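Local atomic coordinates of glycoside hydrolase family 81 (Clostridium thermocellum, PDB entry 6FOP), a protein that probably hydrolyses beta-1,3-glucosidic bonds in glucans such as laminarin, as a family 81 glycoside hydrolase of the cellulosome. Residues W478-H482 against A483-D487; T462-P465 against F466-F470; M704-G707 against P708-A712; R517-G520 against I521-T525; C192-A196 against G197-F201. All coordinates share one frame; numbering follows the deposited sequence. Where two conformers were deposited one is given.

Interaction 1. Residues W478-H482 against A483-D487; sequences WASGH and AGFAD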
loop_
_atom_site.group_PDB
_atom_site.type_symbol
_atom_site.label_atom_id
_atom_site.label_comp_id
_atom_site.label_asym_id
_atom_site.label_seq_id
_atom_site.Cartn_x
_atom_site.Cartn_y
_atom_site.Cartn_z
ATOM N N TRP A 478 2.798 -2.580 1.148
ATOM C CA TRP A 478 4.121 -3.152 1.228
ATOM C C TRP A 478 4.036 -4.677 1.297
ATOM O O TRP A 478 3.208 -5.251 2.033
ATOM C CB TRP A 478 4.851 -2.671 2.463
ATOM C CG TRP A 478 5.253 -1.225 2.496
ATOM C CD1 TRP A 478 4.861 -0.313 3.430
ATOM C CD2 TRP A 478 6.192 -0.544 1.658
ATOM N NE1 TRP A 478 5.461 0.899 3.218
ATOM C CE2 TRP A 478 6.288 0.787 2.140
ATOM C CE3 TRP A 478 6.920 -0.894 0.518
ATOM C CZ2 TRP A 478 7.145 1.713 1.587
ATOM C CZ3 TRP A 478 7.778 0.033 -0.033
ATOM C CH2 TRP A 478 7.858 1.340 0.493
ATOM N N ALA A 479 4.910 -5.314 0.529
ATOM C CA ALA A 479 4.915 -6.766 0.404
ATOM C C ALA A 479 5.696 -7.503 1.469
ATOM O O ALA A 479 5.273 -8.574 1.907
ATOM C CB ALA A 479 5.412 -7.166 -0.967
ATOM N N SER A 480 6.850 -6.955 1.891
ATOM C CA SER A 480 7.736 -7.705 2.802
ATOM C C SER A 480 7.235 -7.594 4.231
ATOM O O SER A 480 7.001 -6.497 4.709
ATOM C CB SER A 480 9.156 -7.155 2.723
ATOM O OG SER A 480 10.026 -7.838 3.601
ATOM N N GLY A 481 7.125 -8.722 4.932
ATOM C CA GLY A 481 6.778 -8.663 6.348
ATOM C C GLY A 481 7.798 -7.934 7.210
ATOM O O GLY A 481 7.423 -7.268 8.179
ATOM N N HIS A 482 9.074 -8.066 6.827
ATOM C CA HIS A 482 10.202 -7.681 7.662
ATOM C C HIS A 482 11.039 -6.517 7.148
ATOM O O HIS A 482 11.782 -5.924 7.949
ATOM C CB HIS A 482 11.094 -8.912 7.901
ATOM C CG HIS A 482 11.479 -9.634 6.660
ATOM N ND1 HIS A 482 12.412 -9.160 5.777
ATOM C CD2 HIS A 482 10.978 -10.753 6.103
ATOM C CE1 HIS A 482 12.523 -9.991 4.758
ATOM N NE2 HIS A 482 11.648 -10.959 4.929
ATOM N N ALA A 483 10.986 -6.196 5.850
ATOM C CA ALA A 483 11.792 -5.088 5.287
ATOM C C ALA A 483 13.292 -5.285 5.525
ATOM O O ALA A 483 14.066 -4.332 5.661
ATOM C CB ALA A 483 11.318 -3.743 5.795
ATOM N N GLY A 484 13.743 -6.524 5.491
ATOM C CA GLY A 484 15.125 -6.888 5.804
ATOM C C GLY A 484 16.039 -6.785 4.587
ATOM O O GLY A 484 16.747 -7.743 4.246
ATOM N N PHE A 485 16.070 -5.597 3.993
ATOM C CA PHE A 485 16.852 -5.315 2.783
ATOM C C PHE A 485 17.515 -3.949 2.949
ATOM O O PHE A 485 16.972 -3.066 3.614
ATOM C CB PHE A 485 15.925 -5.252 1.561
ATOM C CG PHE A 485 15.152 -6.494 1.314
ATOM C CD1 PHE A 485 15.707 -7.505 0.561
ATOM C CD2 PHE A 485 13.840 -6.630 1.775
ATOM C CE1 PHE A 485 14.983 -8.659 0.316
ATOM C CE2 PHE A 485 13.099 -7.774 1.509
ATOM C CZ PHE A 485 13.677 -8.789 0.789
ATOM N N ALA A 486 18.686 -3.774 2.341
ATOM C CA ALA A 486 19.330 -2.470 2.322
ATOM C C ALA A 486 18.406 -1.373 1.815
ATOM O O ALA A 486 18.482 -0.240 2.292
ATOM C CB ALA A 486 20.590 -2.502 1.472
ATOM N N ASP A 487 17.563 -1.700 0.826
ATOM C CA ASP A 487 16.639 -0.730 0.241
ATOM C C ASP A 487 15.269 -0.657 0.886
ATOM O O ASP A 487 14.363 0.017 0.359
ATOM C CB ASP A 487 16.523 -0.997 -1.258
ATOM C CG ASP A 487 17.806 -0.662 -1.988
ATOM O OD1 ASP A 487 18.510 0.294 -1.579
ATOM O OD2 ASP A 487 18.138 -1.358 -2.933
#
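Phe485 overlaps the imidazole of His482 by little more than a corner: CE2 of Phe485 lies 4.0 Å from CE1 of His482, and the two rings, inclined by 30°, are slid well apart. The same CE2 has the hydroxyl of Ser480 beside it, near the plane of the phenyl ring. Histidine suits this place because both ring nitrogens are used: ND1 of His482 accepts from N of Gly484 at 3.0 Å, close to the ring plane, and NE2 bonds to Glu412. A chi1 of 51°, with CG between the backbone N and the carbonyl carbon, brings ND1 to that peptide. In this loop between strands 476-477 and 490-491 the chain makes an inverse gamma turn centred on Gly484, which has no beta carbon to press on ND1. Ser480 is compact enough to stand over the imidazole, its OG above the ring centre. That oxygen accepts from N of Ala483, with Ser480 OG 2.9 Å away, and more weakly from N of His482.

Interaction 2. Residues T462-P465 against F466-F470; sequences TRFP and FLRNF. With CA (calcium ion), chain B.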
loop_
_atom_site.group_PDB
_atom_site.type_symbol
_atom_site.label_atom_id
_atom_site.label_comp_id
_atom_site.label_asym_id
_atom_site.label_seq_id
_atom_site.Cartn_x
_atom_site.Cartn_y
_atom_site.Cartn_z
ATOM N N THR A 462 -7.324 -6.226 19.168
ATOM C CA THR A 462 -5.899 -6.481 19.352
ATOM C C THR A 462 -5.391 -7.762 18.708
ATOM O O THR A 462 -4.197 -8.062 18.786
ATOM C CB THR A 462 -5.550 -6.545 20.863
ATOM O OG1 THR A 462 -6.275 -7.626 21.474
ATOM C CG2 THR A 462 -5.904 -5.259 21.556
ATOM N N ARG A 463 -6.271 -8.511 18.038
ATOM C CA ARG A 463 -5.853 -9.772 17.421
ATOM C C ARG A 463 -5.020 -9.562 16.163
ATOM O O ARG A 463 -4.268 -10.443 15.771
ATOM C CB ARG A 463 -7.082 -10.610 17.053
ATOM C CG ARG A 463 -7.927 -11.034 18.245
ATOM C CD ARG A 463 -9.223 -11.712 17.806
ATOM N NE ARG A 463 -10.030 -10.786 17.006
ATOM C CZ ARG A 463 -11.124 -11.101 16.322
ATOM N NH1 ARG A 463 -11.599 -12.344 16.336
ATOM N NH2 ARG A 463 -11.736 -10.160 15.619
ATOM N N PHE A 464 -5.181 -8.401 15.529
ATOM C CA PHE A 464 -4.493 -8.059 14.284
ATOM C C PHE A 464 -4.060 -6.609 14.381
ATOM O O PHE A 464 -4.778 -5.805 14.958
ATOM C CB PHE A 464 -5.431 -8.229 13.069
ATOM C CG PHE A 464 -6.008 -9.622 12.940
ATOM C CD1 PHE A 464 -5.260 -10.645 12.403
ATOM C CD2 PHE A 464 -7.263 -9.910 13.451
ATOM C CE1 PHE A 464 -5.765 -11.923 12.325
ATOM C CE2 PHE A 464 -7.776 -11.189 13.381
ATOM C CZ PHE A 464 -7.027 -12.196 12.814
ATOM N N PRO A 465 -2.909 -6.266 13.780
ATOM C CA PRO A 465 -2.469 -4.888 13.849
ATOM C C PRO A 465 -3.305 -4.004 12.921
ATOM O O PRO A 465 -4.007 -4.514 12.027
ATOM C CB PRO A 465 -1.016 -4.974 13.406
ATOM C CG PRO A 465 -1.008 -6.093 12.408
ATOM C CD PRO A 465 -2.039 -7.079 12.915
ATOM N N PHE A 466 -3.249 -2.702 13.115
ATOM C CA PHE A 466 -4.010 -1.750 12.310
ATOM C C PHE A 466 -3.438 -1.680 10.901
ATOM O O PHE A 466 -2.251 -1.423 10.728
ATOM C CB PHE A 466 -3.962 -0.374 12.964
ATOM C CG PHE A 466 -4.809 0.663 12.289
ATOM C CD1 PHE A 466 -6.190 0.631 12.393
ATOM C CD2 PHE A 466 -4.224 1.723 11.630
ATOM C CE1 PHE A 466 -6.943 1.606 11.784
ATOM C CE2 PHE A 466 -4.981 2.708 11.033
ATOM C CZ PHE A 466 -6.340 2.644 11.120
ATOM N N LEU A 467 -4.269 -1.944 9.900
ATOM C CA LEU A 467 -3.896 -1.804 8.485
ATOM C C LEU A 467 -2.545 -2.405 8.143
ATOM O O LEU A 467 -1.595 -1.693 7.738
ATOM C CB LEU A 467 -3.970 -0.332 8.054
ATOM C CG LEU A 467 -5.296 0.404 8.148
ATOM C CD1 LEU A 467 -5.142 1.819 7.611
ATOM C CD2 LEU A 467 -6.423 -0.347 7.419
ATOM N N ARG A 468 -2.451 -3.722 8.261
ATOM C CA ARG A 468 -1.169 -4.380 8.050
ATOM C C ARG A 468 -0.449 -3.965 6.782
ATOM O O ARG A 468 0.581 -3.267 6.825
ATOM C CB ARG A 468 -1.271 -5.907 8.121
ATOM C CG ARG A 468 0.080 -6.604 8.090
ATOM C CD ARG A 468 -0.005 -8.096 7.839
ATOM N NE ARG A 468 -0.888 -8.742 8.798
ATOM C CZ ARG A 468 -0.552 -9.093 10.040
ATOM N NH1 ARG A 468 0.679 -8.879 10.530
ATOM N NH2 ARG A 468 -1.464 -9.630 10.834
ATOM N N ASN A 469 -0.953 -4.383 5.612
ATOM C CA ASN A 469 -0.162 -4.162 4.402
ATOM C C ASN A 469 -0.132 -2.719 3.895
ATOM O O ASN A 469 0.867 -2.301 3.286
ATOM C CB ASN A 469 -0.565 -5.121 3.308
ATOM C CG ASN A 469 -0.220 -6.542 3.677
ATOM O OD1 ASN A 469 -1.056 -7.233 4.282
ATOM N ND2 ASN A 469 0.984 -6.978 3.379
ATOM N N PHE A 470 -1.170 -1.939 4.189
ATOM C CA PHE A 470 -1.264 -0.587 3.667
ATOM C C PHE A 470 -0.427 0.363 4.507
ATOM O O PHE A 470 -0.515 0.301 5.745
ATOM C CB PHE A 470 -2.699 -0.115 3.636
ATOM C CG PHE A 470 -2.896 1.152 2.854
ATOM C CD1 PHE A 470 -2.753 1.142 1.456
ATOM C CD2 PHE A 470 -3.272 2.322 3.462
ATOM C CE1 PHE A 470 -2.946 2.297 0.717
ATOM C CE2 PHE A 470 -3.479 3.471 2.716
ATOM C CZ PHE A 470 -3.313 3.453 1.339
HETATM CA CA CA B . 0.557 -0.860 7.452
HETATM O O HOH W 1 -4.287 -5.574 9.522
HETATM O O HOH W 2 -0.407 0.226 9.350
HETATM O O HOH W 3 2.142 -1.041 5.625
HETATM O O HOH W 4 2.081 1.017 7.732
HETATM O O HOH W 5 1.903 -1.961 9.077
#
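The guanidinium group of Arg468 carries the pyrrolidine ring of Pro465 on one face and meets the phenyl ring of Phe464 at its edge. CD of Pro465 lies 3.3 Å from NH2 of Arg468, with CG above the plane near its rim, while CD1 of Phe464 is 4.2 Å from that NH2, edge against edge. The ring of Phe466, in turn, has CG of Leu467 over one face and makes a cation-pi contact with Arg459. All this belongs to a calcium-binding loop between helix 440-455 and strand 470-471. Arginine fits because its flat head can press on a proline while its N-H groups bond outward, NH2 to Asp453 and Gly398 O, NH1 to Thr37. A bend at chi3 (-54°) folds the chain back to reach the proline. Behind this packing, a water lies 2.7 Å from O of Pro465 and accepts from N of Arg468 at 2.9 Å, so it can link the two halves of the loop. The metal is held by backbone alone on the protein side: O of Leu467 at 2.3 Å from the calcium ion, O of Arg468 at 2.5 Å and O of Phe470 at 2.3 Å. Four waters complete seven ligands, and one of them can also bond to O of Phe466, 2.8 Å away.

Interaction 3. Residues M704-G707 against P708-A712; sequences MTVG and PHSMA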
loop_
_atom_site.group_PDB
_atom_site.type_symbol
_atom_site.label_atom_id
_atom_site.label_comp_id
_atom_site.label_asym_id
_atom_site.label_seq_id
_atom_site.Cartn_x
_atom_site.Cartn_y
_atom_site.Cartn_z
ATOM N N MET A 704 -30.517 7.471 -13.387
ATOM C CA MET A 704 -30.978 6.094 -13.603
ATOM C C MET A 704 -31.647 5.560 -12.357
ATOM O O MET A 704 -31.179 5.793 -11.240
ATOM C CB MET A 704 -29.793 5.189 -13.939
ATOM C CG MET A 704 -29.117 5.515 -15.260
ATOM S SD MET A 704 -27.535 4.676 -15.520
ATOM C CE MET A 704 -28.055 2.960 -15.481
ATOM N N THR A 705 -32.758 4.853 -12.539
ATOM C CA THR A 705 -33.364 4.117 -11.465
ATOM C C THR A 705 -33.029 2.646 -11.688
ATOM O O THR A 705 -33.252 2.120 -12.771
ATOM C CB THR A 705 -34.882 4.347 -11.393
ATOM O OG1 THR A 705 -35.122 5.738 -11.177
ATOM C CG2 THR A 705 -35.486 3.542 -10.246
ATOM N N VAL A 706 -32.500 2.006 -10.662
ATOM C CA VAL A 706 -31.922 0.669 -10.754
ATOM C C VAL A 706 -32.576 -0.209 -9.710
ATOM O O VAL A 706 -32.563 0.103 -8.516
ATOM C CB VAL A 706 -30.397 0.691 -10.533
ATOM C CG1 VAL A 706 -29.810 -0.704 -10.772
ATOM C CG2 VAL A 706 -29.785 1.746 -11.443
ATOM N N GLY A 707 -33.141 -1.324 -10.159
ATOM C CA GLY A 707 -33.801 -2.226 -9.251
ATOM C C GLY A 707 -32.846 -2.938 -8.293
ATOM O O GLY A 707 -31.641 -2.958 -8.506
ATOM N N PRO A 708 -33.387 -3.494 -7.209
ATOM C CA PRO A 708 -32.566 -4.225 -6.252
ATOM C C PRO A 708 -31.781 -5.386 -6.862
ATOM O O PRO A 708 -32.271 -6.045 -7.779
ATOM C CB PRO A 708 -33.590 -4.749 -5.231
ATOM C CG PRO A 708 -34.870 -4.786 -5.963
ATOM C CD PRO A 708 -34.832 -3.655 -6.931
ATOM N N HIS A 709 -30.552 -5.579 -6.385
ATOM C CA HIS A 709 -29.714 -6.712 -6.798
ATOM C C HIS A 709 -29.655 -6.838 -8.313
ATOM O O HIS A 709 -29.880 -7.909 -8.858
ATOM C CB HIS A 709 -30.174 -8.007 -6.137
ATOM C CG HIS A 709 -30.230 -7.912 -4.653
ATOM N ND1 HIS A 709 -29.104 -7.736 -3.880
ATOM C CD2 HIS A 709 -31.278 -7.903 -3.796
ATOM C CE1 HIS A 709 -29.450 -7.665 -2.609
ATOM N NE2 HIS A 709 -30.763 -7.754 -2.528
ATOM N N SER A 710 -29.311 -5.744 -8.979
ATOM C CA SER A 710 -29.186 -5.778 -10.414
ATOM C C SER A 710 -28.232 -4.771 -10.978
ATOM O O SER A 710 -27.920 -3.733 -10.351
ATOM C CB SER A 710 -30.536 -5.553 -11.051
ATOM O OG SER A 710 -30.897 -4.193 -10.966
ATOM N N MET A 711 -27.787 -5.103 -12.182
ATOM C CA MET A 711 -26.999 -4.202 -13.021
ATOM C C MET A 711 -27.912 -3.505 -14.013
ATOM O O MET A 711 -28.833 -4.112 -14.574
ATOM C CB MET A 711 -25.889 -4.942 -13.792
ATOM C CG MET A 711 -24.893 -4.034 -14.514
ATOM S SD MET A 711 -23.311 -4.793 -14.988
ATOM C CE MET A 711 -22.479 -4.751 -13.415
ATOM N N ALA A 712 -27.666 -2.224 -14.229
ATOM C CA ALA A 712 -28.374 -1.442 -15.242
ATOM C C ALA A 712 -27.380 -0.699 -16.100
ATOM O O ALA A 712 -26.337 -0.250 -15.606
ATOM C CB ALA A 712 -29.340 -0.481 -14.611
HETATM O O HOH W 6 -32.885 -2.277 -12.872
#
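Ala712 receives two apolar side chains on its methyl: CE of Met704 approaches Ala712 CB to 3.8 Å, and both CG1 and CG2 of Val706 come to 3.9 Å of Ala712 CB. The beta-branched valine suits its place by setting both methyls on the alanine, and CG1 of Val706 also rests on the backbone of the facing strand, 3.6 Å from O of Ser710. A small alanine lets both longer chains close down on it, and the bend of Met704 at chi3 (61°) turns its methyl toward the alanine. Nearer the turn the contact becomes polar. In one of the two conformers of Ser710 its OG donates to O of Gly707 at 2.9 Å, from above the carbonyl plane, so the bond is probably part-time. A water accepts from N of Gly707 at 2.9 Å. The two strands meet through side chains, as in a beta-arch: the axes of segments 704-706 and 710-712 pass 7.8 Å apart, at 160°. Each strand pairs in its own sheet, 703-706 with 694-697 and 710-715 with 681-688. At the start of the second strand His709 and Ser710 both face Asn688 in a G1 beta bulge. Asn688 also binds O of Val706 through ND2, tying the first strand to the other sheet, while Val686 packs on Val706.

Interaction 4. Residues R517-G520 against I521-T525; sequences RDLG and IYLYT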
loop_
_atom_site.group_PDB
_atom_site.type_symbol
_atom_site.label_atom_id
_atom_site.label_comp_id
_atom_site.label_asym_id
_atom_site.label_seq_id
_atom_site.Cartn_x
_atom_site.Cartn_y
_atom_site.Cartn_z
ATOM N N ARG A 517 -17.099 -1.394 3.729
ATOM C CA ARG A 517 -17.113 -0.808 2.392
ATOM C C ARG A 517 -16.227 0.445 2.311
ATOM O O ARG A 517 -15.421 0.586 1.404
ATOM C CB ARG A 517 -18.524 -0.442 1.963
ATOM C CG ARG A 517 -18.566 0.112 0.567
ATOM C CD ARG A 517 -19.840 0.846 0.330
ATOM N NE ARG A 517 -19.956 2.021 1.189
ATOM C CZ ARG A 517 -21.064 2.731 1.322
ATOM N NH1 ARG A 517 -22.172 2.382 0.679
ATOM N NH2 ARG A 517 -21.082 3.789 2.125
ATOM N N ASP A 518 -16.365 1.324 3.295
ATOM C CA ASP A 518 -15.675 2.610 3.255
ATOM C C ASP A 518 -14.185 2.424 3.467
ATOM O O ASP A 518 -13.393 3.173 2.895
ATOM C CB ASP A 518 -16.265 3.555 4.297
ATOM C CG ASP A 518 -17.692 4.011 3.957
ATOM O OD1 ASP A 518 -18.229 3.648 2.882
ATOM O OD2 ASP A 518 -18.263 4.738 4.787
ATOM N N LEU A 519 -13.804 1.425 4.269
ATOM C CA LEU A 519 -12.408 0.980 4.384
ATOM C C LEU A 519 -11.869 0.638 2.996
ATOM O O LEU A 519 -10.772 1.071 2.604
ATOM C CB LEU A 519 -12.318 -0.233 5.307
ATOM C CG LEU A 519 -11.006 -1.036 5.311
ATOM C CD1 LEU A 519 -9.861 -0.254 5.922
ATOM C CD2 LEU A 519 -11.196 -2.376 6.002
ATOM N N GLY A 520 -12.612 -0.173 2.256
ATOM C CA GLY A 520 -12.211 -0.530 0.899
ATOM C C GLY A 520 -12.035 0.674 -0.002
ATOM O O GLY A 520 -11.074 0.735 -0.785
ATOM N N ILE A 521 -12.976 1.611 0.063
ATOM C CA ILE A 521 -12.919 2.813 -0.753
ATOM C C ILE A 521 -11.682 3.623 -0.403
ATOM O O ILE A 521 -10.984 4.128 -1.284
ATOM C CB ILE A 521 -14.230 3.611 -0.701
ATOM C CG1 ILE A 521 -15.351 2.773 -1.327
ATOM C CG2 ILE A 521 -14.082 4.968 -1.382
ATOM C CD1 ILE A 521 -16.733 3.356 -1.173
ATOM N N TYR A 522 -11.411 3.755 0.886
ATOM C CA TYR A 522 -10.188 4.420 1.367
ATOM C C TYR A 522 -8.921 3.791 0.787
ATOM O O TYR A 522 -8.045 4.464 0.195
ATOM C CB TYR A 522 -10.181 4.412 2.909
ATOM C CG TYR A 522 -8.819 4.636 3.567
ATOM C CD1 TYR A 522 -8.207 5.884 3.528
ATOM C CD2 TYR A 522 -8.132 3.598 4.172
ATOM C CE1 TYR A 522 -6.964 6.101 4.111
ATOM C CE2 TYR A 522 -6.876 3.812 4.731
ATOM C CZ TYR A 522 -6.311 5.050 4.701
ATOM O OH TYR A 522 -5.066 5.239 5.259
ATOM N N LEU A 523 -8.806 2.475 0.958
ATOM C CA LEU A 523 -7.615 1.767 0.466
ATOM C C LEU A 523 -7.463 1.845 -1.034
ATOM O O LEU A 523 -6.384 2.133 -1.552
ATOM C CB LEU A 523 -7.628 0.317 0.945
ATOM C CG LEU A 523 -7.610 0.117 2.464
ATOM C CD1 LEU A 523 -7.969 -1.321 2.830
ATOM C CD2 LEU A 523 -6.231 0.475 3.030
ATOM N N TYR A 524 -8.541 1.515 -1.733
ATOM C CA TYR A 524 -8.542 1.488 -3.182
ATOM C C TYR A 524 -8.204 2.840 -3.779
ATOM O O TYR A 524 -7.308 2.967 -4.626
ATOM C CB TYR A 524 -9.933 1.029 -3.660
ATOM C CG TYR A 524 -10.133 1.073 -5.160
ATOM C CD1 TYR A 524 -9.724 0.031 -5.984
ATOM C CD2 TYR A 524 -10.706 2.180 -5.757
ATOM C CE1 TYR A 524 -9.902 0.106 -7.365
ATOM C CE2 TYR A 524 -10.905 2.240 -7.128
ATOM C CZ TYR A 524 -10.496 1.208 -7.928
ATOM O OH TYR A 524 -10.691 1.293 -9.279
ATOM N N THR A 525 -8.926 3.870 -3.356
ATOM C CA THR A 525 -8.751 5.190 -3.926
ATOM C C THR A 525 -7.340 5.712 -3.674
ATOM O O THR A 525 -6.691 6.265 -4.558
ATOM C CB THR A 525 -9.828 6.132 -3.368
ATOM O OG1 THR A 525 -11.145 5.569 -3.618
ATOM C CG2 THR A 525 -9.752 7.485 -4.017
#
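Ile521 runs back along its helix toward Arg517. Its CB lies 3.7 Å from O of Asp518, CG1 of Ile521 is 3.5 Å from O of Arg517, and the terminal CD1 of Ile521 ends 4.1 Å from CG of Arg517. Isoleucine suits the place because its unbranched CG1-CD1 arm can lie side by side with the arginine stem, with CG1 held beside the backbone N by a chi1 of -65°. Beyond that stem, NE and NH2 of Arg517 form a side-on salt bridge to Asp518, both nitrogens to the one oxygen OD1, with NE 2.9 Å from OD1, and NH1 forms a salt bridge to Glu509. Residues 517-525 are part of helix 514-534, in the C-terminal domain that in this family is an (alpha/alpha)6 barrel. Regular i to i+4 bonds run through it, such as N of Leu523 to O of Leu519 at 2.9 Å. These leucines, one turn apart, put branched apolar ends on the same side of the helix, CD1 of Leu519 lying 3.8 Å from CD1 of Leu523. Tyr522 swings out to stack on Trp232. The hydroxyl of Tyr524 bonds to O of Ala584.

Interaction 5. Residues C192-A196 against G197-F201; sequences CILPA and GKNYF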
loop_
_atom_site.group_PDB
_atom_site.type_symbol
_atom_site.label_atom_id
_atom_site.label_comp_id
_atom_site.label_asym_id
_atom_site.label_seq_id
_atom_site.Cartn_x
_atom_site.Cartn_y
_atom_site.Cartn_z
ATOM N N CYS A 192 26.628 16.709 23.320
ATOM C CA CYS A 192 25.734 17.685 23.892
ATOM C C CYS A 192 25.719 17.487 25.400
ATOM O O CYS A 192 25.268 16.436 25.873
ATOM C CB CYS A 192 24.331 17.511 23.327
ATOM S SG CYS A 192 23.167 18.708 23.983
ATOM N N ILE A 193 26.228 18.477 26.141
ATOM C CA ILE A 193 26.246 18.389 27.596
ATOM C C ILE A 193 24.892 18.864 28.078
ATOM O O ILE A 193 24.614 20.063 28.133
ATOM C CB ILE A 193 27.387 19.208 28.210
ATOM C CG1 ILE A 193 28.726 18.869 27.544
ATOM C CG2 ILE A 193 27.428 18.992 29.711
ATOM C CD1 ILE A 193 29.134 17.419 27.624
ATOM N N LEU A 194 24.048 17.911 28.415
ATOM C CA LEU A 194 22.692 18.220 28.833
ATOM C C LEU A 194 22.667 18.869 30.208
ATOM O O LEU A 194 23.440 18.497 31.078
ATOM C CB LEU A 194 21.848 16.945 28.896
ATOM C CG LEU A 194 21.619 16.195 27.584
ATOM C CD1 LEU A 194 21.053 14.810 27.914
ATOM C CD2 LEU A 194 20.694 16.999 26.683
ATOM N N PRO A 195 21.769 19.835 30.419
ATOM C CA PRO A 195 21.588 20.347 31.784
ATOM C C PRO A 195 20.895 19.347 32.675
ATOM O O PRO A 195 20.137 18.514 32.184
ATOM C CB PRO A 195 20.706 21.572 31.588
ATOM C CG PRO A 195 20.168 21.496 30.233
ATOM C CD PRO A 195 20.782 20.393 29.482
ATOM N N ALA A 196 21.096 19.469 33.981
ATOM C CA ALA A 196 20.450 18.566 34.931
ATOM C C ALA A 196 18.946 18.619 34.756
ATOM O O ALA A 196 18.352 19.696 34.704
ATOM C CB ALA A 196 20.822 18.935 36.349
ATOM N N GLY A 197 18.345 17.447 34.620
ATOM C CA GLY A 197 16.900 17.353 34.542
ATOM C C GLY A 197 16.273 17.503 33.174
ATOM O O GLY A 197 15.070 17.364 33.062
ATOM N N LYS A 198 17.085 17.777 32.161
ATOM C CA LYS A 198 16.591 17.884 30.791
ATOM C C LYS A 198 17.312 16.872 29.956
ATOM O O LYS A 198 18.546 16.781 29.967
ATOM C CB LYS A 198 16.869 19.258 30.241
ATOM C CG LYS A 198 16.373 20.365 31.126
ATOM C CD LYS A 198 16.466 21.671 30.361
ATOM C CE LYS A 198 16.310 22.792 31.340
ATOM N NZ LYS A 198 16.333 24.118 30.683
ATOM N N ASN A 199 16.534 16.060 29.263
ATOM C CA ASN A 199 17.112 14.904 28.597
ATOM C C ASN A 199 16.534 14.650 27.208
ATOM O O ASN A 199 16.761 13.594 26.630
ATOM C CB ASN A 199 16.954 13.656 29.465
ATOM C CG ASN A 199 17.640 13.765 30.786
ATOM O OD1 ASN A 199 18.834 13.492 30.886
ATOM N ND2 ASN A 199 16.928 14.187 31.792
ATOM N N TYR A 200 15.862 15.662 26.681
ATOM C CA TYR A 200 15.324 15.616 25.316
ATOM C C TYR A 200 16.303 16.254 24.333
ATOM O O TYR A 200 17.121 17.119 24.694
ATOM C CB TYR A 200 13.956 16.310 25.272
ATOM C CG TYR A 200 13.950 17.714 25.816
ATOM C CD1 TYR A 200 13.709 17.957 27.175
ATOM C CD2 TYR A 200 14.178 18.803 25.006
ATOM C CE1 TYR A 200 13.714 19.233 27.680
ATOM C CE2 TYR A 200 14.190 20.095 25.519
ATOM C CZ TYR A 200 13.941 20.302 26.859
ATOM O OH TYR A 200 13.983 21.567 27.422
ATOM N N PHE A 201 16.238 15.831 23.070
ATOM C CA PHE A 201 17.233 16.260 22.050
ATOM C C PHE A 201 16.593 15.961 20.706
ATOM O O PHE A 201 16.021 14.884 20.543
ATOM C CB PHE A 201 18.521 15.460 22.219
ATOM C CG PHE A 201 19.617 15.832 21.274
ATOM C CD1 PHE A 201 20.473 16.889 21.580
ATOM C CD2 PHE A 201 19.788 15.158 20.078
ATOM C CE1 PHE A 201 21.479 17.243 20.735
ATOM C CE2 PHE A 201 20.817 15.523 19.205
ATOM C CZ PHE A 201 21.652 16.578 19.539
HETATM O O HOH W 7 20.366 15.576 32.001
#
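Pro195 and Lys198 close a type II beta turn by a backbone hydrogen bond, N of Lys198 lying 3.1 Å from O of Pro195. The turn links strand 189-193 to strand 200-206, which belong to different antiparallel sheets. Gly197 holds its third position with a positive phi (87°), where a beta carbon would collide with O of Ala196, so glycine suits the position. Among the polar contacts, a water lies 3.0 Å from O of Pro195 and 2.8 Å from OD1 of Asn199, and can bridge the turn to the asparagine amide. The aliphatic contacts are of two kinds. Leu194 leans over the backbone of the returning chain, its CB 3.5 Å from O of Lys198, and CD1 of Leu194 lies near the Asn199 amide oxygen. The ring of Pro195 meets Lys198 at about a right angle, CG of Pro195 being 3.7 Å from CD of Lys198; in one of two lysine conformers the extended stem crosses the proline in this way, and NZ can reach O of Ser178. Deeper in, where Trp182 and Pro143 pack around Cys192 and Phe201, a sulfur-aromatic contact between these two joins the strands. Chi1 of -179° carries SG of Cys192 to an oblique position beside the ring of Phe201, where SG of Cys192 is 3.9 Å from CE1 of Phe201.

In the fold
Along the chain the order is interaction 5, 2, 1, 4 and 3. Interactions 1, 2 and 4 lie within the family 81 C-terminal domain and form a connected group: N of Trp478 probably bonds to O of Asn469, joining 1 to 2, and the calcium loop packs Leu467 and Phe470 on Leu519, Tyr522 and Leu523 of helix 514-534, joining 2 to 4. Their centres are about 15 to 24 Å apart. Interactions 3 and 5 touch none of these; 3 lies about 22 Å from 4 between centres, while 5 is at least about 35 Å from every other. Calcium-loop and helix packing thus belongs to the middle of the enzyme, while strand-to-strand connections lie toward opposite ends.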